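PDB 3KTS: glycerol uptake operon antiterminator regulatory protein from Listeria monocytogenes str. 4b, which probably regulates expression of the glycerol uptake operon by transcription antitermination in response to glycerol 3-phosphate. Local coordinates for residues T31-L36 against G53-L58. Residues are numbered along the deposited sequence; the frame is centred on the assembly and turned at random.
Sequences TYMVML and GGKKVL
The ring of Tyr32 lies across the aliphatic stem of Lys56, with Lys56 CB over one face, 3.7 Å from the ring centroid, in a CH-pi contact. The chain then runs on beneath the phenol, and Lys56 CD comes within 3.5 Å of Tyr32 CZ. Lys56 CG stands anti to its own carbonyl carbon (chi1 -76°) and the next two torsions are extended, which carries the methylenes out along the ring toward the hydroxyl; Lys56 NZ has a long, weak ion pair with Asp84. Farther along the same side, Leu58 turns its branch to Tyr32 at about a right angle, CG 3.9 Å from Tyr32 CD2, while its CD1 meets Val34 CG2. Ile13 of strand 12-16 touches both Val34 and Leu58, and the ring of Phe7 meets Tyr32 edge-to-face.

On the other side of the sheet, Met33 and Val57 run side by side, CG against CG2. The Met35 chain bends at chi3 (-86°), bringing CE to 3.8 Å from Val57 CG1. Helix 20-25 covers these methionines through Ile25 and Met22.

Between the two layers the backbones are laced by four hydrogen bonds: Lys56 N to Thr31 O, Met33 N to Lys56 O, Leu58 N to Met33 O and Met35 N to Leu58 O. The Lys56 N to Thr31 O bond is the least straight of the four, and Lys56 N also sits 29° out of the Thr31 carbonyl plane. Strands 32-39 and 56-60 are thus parallel neighbours, joined through helix 43-52 as a beta-alpha-beta unit, the repeating element of the TIM barrel.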
loop_
_atom_site.group_PDB
_atom_site.type_symbol
_atom_site.label_atom_id
_atom_site.label_comp_id
_atom_site.label_asym_id
_atom_site.label_seq_id
_atom_site.Cartn_x
_atom_site.Cartn_y
_atom_site.Cartn_z
ATOM N N THR A 31 -5.022 2.000 12.713
ATOM C CA THR A 31 -6.270 1.632 12.027
ATOM C C THR A 31 -6.096 0.943 10.656
ATOM O O THR A 31 -6.759 -0.060 10.386
ATOM C CB THR A 31 -7.284 2.825 11.960
ATOM O OG1 THR A 31 -8.276 2.571 10.953
ATOM C CG2 THR A 31 -6.578 4.161 11.673
ATOM N N TYR A 32 -5.214 1.469 9.804
ATOM C CA TYR A 32 -4.943 0.857 8.483
ATOM C C TYR A 32 -3.842 -0.205 8.488
ATOM O O TYR A 32 -2.779 -0.018 9.092
ATOM C CB TYR A 32 -4.609 1.923 7.443
ATOM C CG TYR A 32 -5.818 2.516 6.765
ATOM C CD1 TYR A 32 -6.451 3.643 7.282
ATOM C CD2 TYR A 32 -6.323 1.956 5.596
ATOM C CE1 TYR A 32 -7.558 4.189 6.654
ATOM C CE2 TYR A 32 -7.423 2.494 4.959
ATOM C CZ TYR A 32 -8.037 3.607 5.495
ATOM O OH TYR A 32 -9.140 4.125 4.863
ATOM N N MET A 33 -4.106 -1.316 7.805
ATOM C CA MET A 33 -3.134 -2.400 7.667
ATOM C C MET A 33 -2.905 -2.765 6.197
ATOM O O MET A 33 -3.716 -2.428 5.326
ATOM C CB MET A 33 -3.579 -3.634 8.454
ATOM C CG MET A 33 -4.674 -4.452 7.781
ATOM S SD MET A 33 -4.509 -6.209 8.143
ATOM C CE MET A 33 -5.280 -6.302 9.757
ATOM N N VAL A 34 -1.800 -3.453 5.928
ATOM C CA VAL A 34 -1.492 -3.912 4.580
ATOM C C VAL A 34 -1.353 -5.430 4.532
ATOM O O VAL A 34 -0.662 -6.027 5.359
ATOM C CB VAL A 34 -0.198 -3.271 4.046
ATOM C CG1 VAL A 34 0.266 -3.982 2.783
ATOM C CG2 VAL A 34 -0.410 -1.788 3.783
ATOM N N MET A 35 -2.013 -6.051 3.559
ATOM C CA MET A 35 -1.977 -7.501 3.412
ATOM C C MET A 35 -1.207 -7.909 2.161
ATOM O O MET A 35 -1.614 -7.601 1.041
ATOM C CB MET A 35 -3.397 -8.070 3.366
ATOM C CG MET A 35 -3.611 -9.276 4.264
ATOM S SD MET A 35 -5.323 -9.843 4.271
ATOM C CE MET A 35 -6.021 -8.801 5.550
ATOM N N LEU A 36 -0.092 -8.605 2.359
ATOM C CA LEU A 36 0.947 -8.694 1.340
ATOM C C LEU A 36 0.747 -9.918 0.454
ATOM O O LEU A 36 0.357 -9.799 -0.708
ATOM C CB LEU A 36 2.332 -8.735 1.990
ATOM C CG LEU A 36 3.022 -7.386 2.202
ATOM C CD1 LEU A 36 4.113 -7.500 3.255
ATOM C CD2 LEU A 36 3.588 -6.859 0.891
ATOM N N GLY A 53 -12.372 -6.438 13.304
ATOM C CA GLY A 53 -11.536 -5.928 14.390
ATOM C C GLY A 53 -11.225 -4.445 14.276
ATOM O O GLY A 53 -10.246 -3.965 14.852
ATOM N N GLY A 54 -12.055 -3.726 13.522
ATOM C CA GLY A 54 -11.918 -2.279 13.337
ATOM C C GLY A 54 -10.725 -1.837 12.505
ATOM O O GLY A 54 -10.342 -0.664 12.543
ATOM N N LYS A 55 -10.141 -2.773 11.755
ATOM C CA LYS A 55 -8.966 -2.495 10.936
ATOM C C LYS A 55 -9.349 -2.371 9.474
ATOM O O LYS A 55 -10.038 -3.235 8.928
ATOM C CB LYS A 55 -7.890 -3.580 11.107
ATOM C CG LYS A 55 -7.381 -3.779 12.533
ATOM C CD LYS A 55 -6.890 -2.474 13.120
ATOM C CE LYS A 55 -6.744 -2.552 14.619
ATOM N NZ LYS A 55 -5.493 -3.255 14.991
ATOM N N LYS A 56 -8.899 -1.290 8.845
ATOM C CA LYS A 56 -9.125 -1.080 7.421
ATOM C C LYS A 56 -7.990 -1.698 6.587
ATOM O O LYS A 56 -6.815 -1.548 6.917
ATOM C CB LYS A 56 -9.311 0.407 7.129
ATOM C CG LYS A 56 -10.680 0.946 7.540
ATOM C CD LYS A 56 -10.725 2.466 7.503
ATOM C CE LYS A 56 -12.151 2.990 7.448
ATOM N NZ LYS A 56 -12.668 3.050 6.050
ATOM N N VAL A 57 -8.354 -2.400 5.516
ATOM C CA VAL A 57 -7.396 -3.227 4.771
ATOM C C VAL A 57 -6.967 -2.646 3.416
ATOM O O VAL A 57 -7.802 -2.293 2.575
ATOM C CB VAL A 57 -7.914 -4.682 4.586
ATOM C CG1 VAL A 57 -6.905 -5.541 3.823
ATOM C CG2 VAL A 57 -8.193 -5.309 5.924
ATOM N N LEU A 58 -5.652 -2.543 3.235
ATOM C CA LEU A 58 -5.053 -2.275 1.936
ATOM C C LEU A 58 -4.508 -3.598 1.396
ATOM O O LEU A 58 -3.587 -4.182 1.974
ATOM C CB LEU A 58 -3.949 -1.219 2.062
ATOM C CG LEU A 58 -4.383 0.094 2.737
ATOM C CD1 LEU A 58 -3.192 0.930 3.209
ATOM C CD2 LEU A 58 -5.309 0.912 1.833
#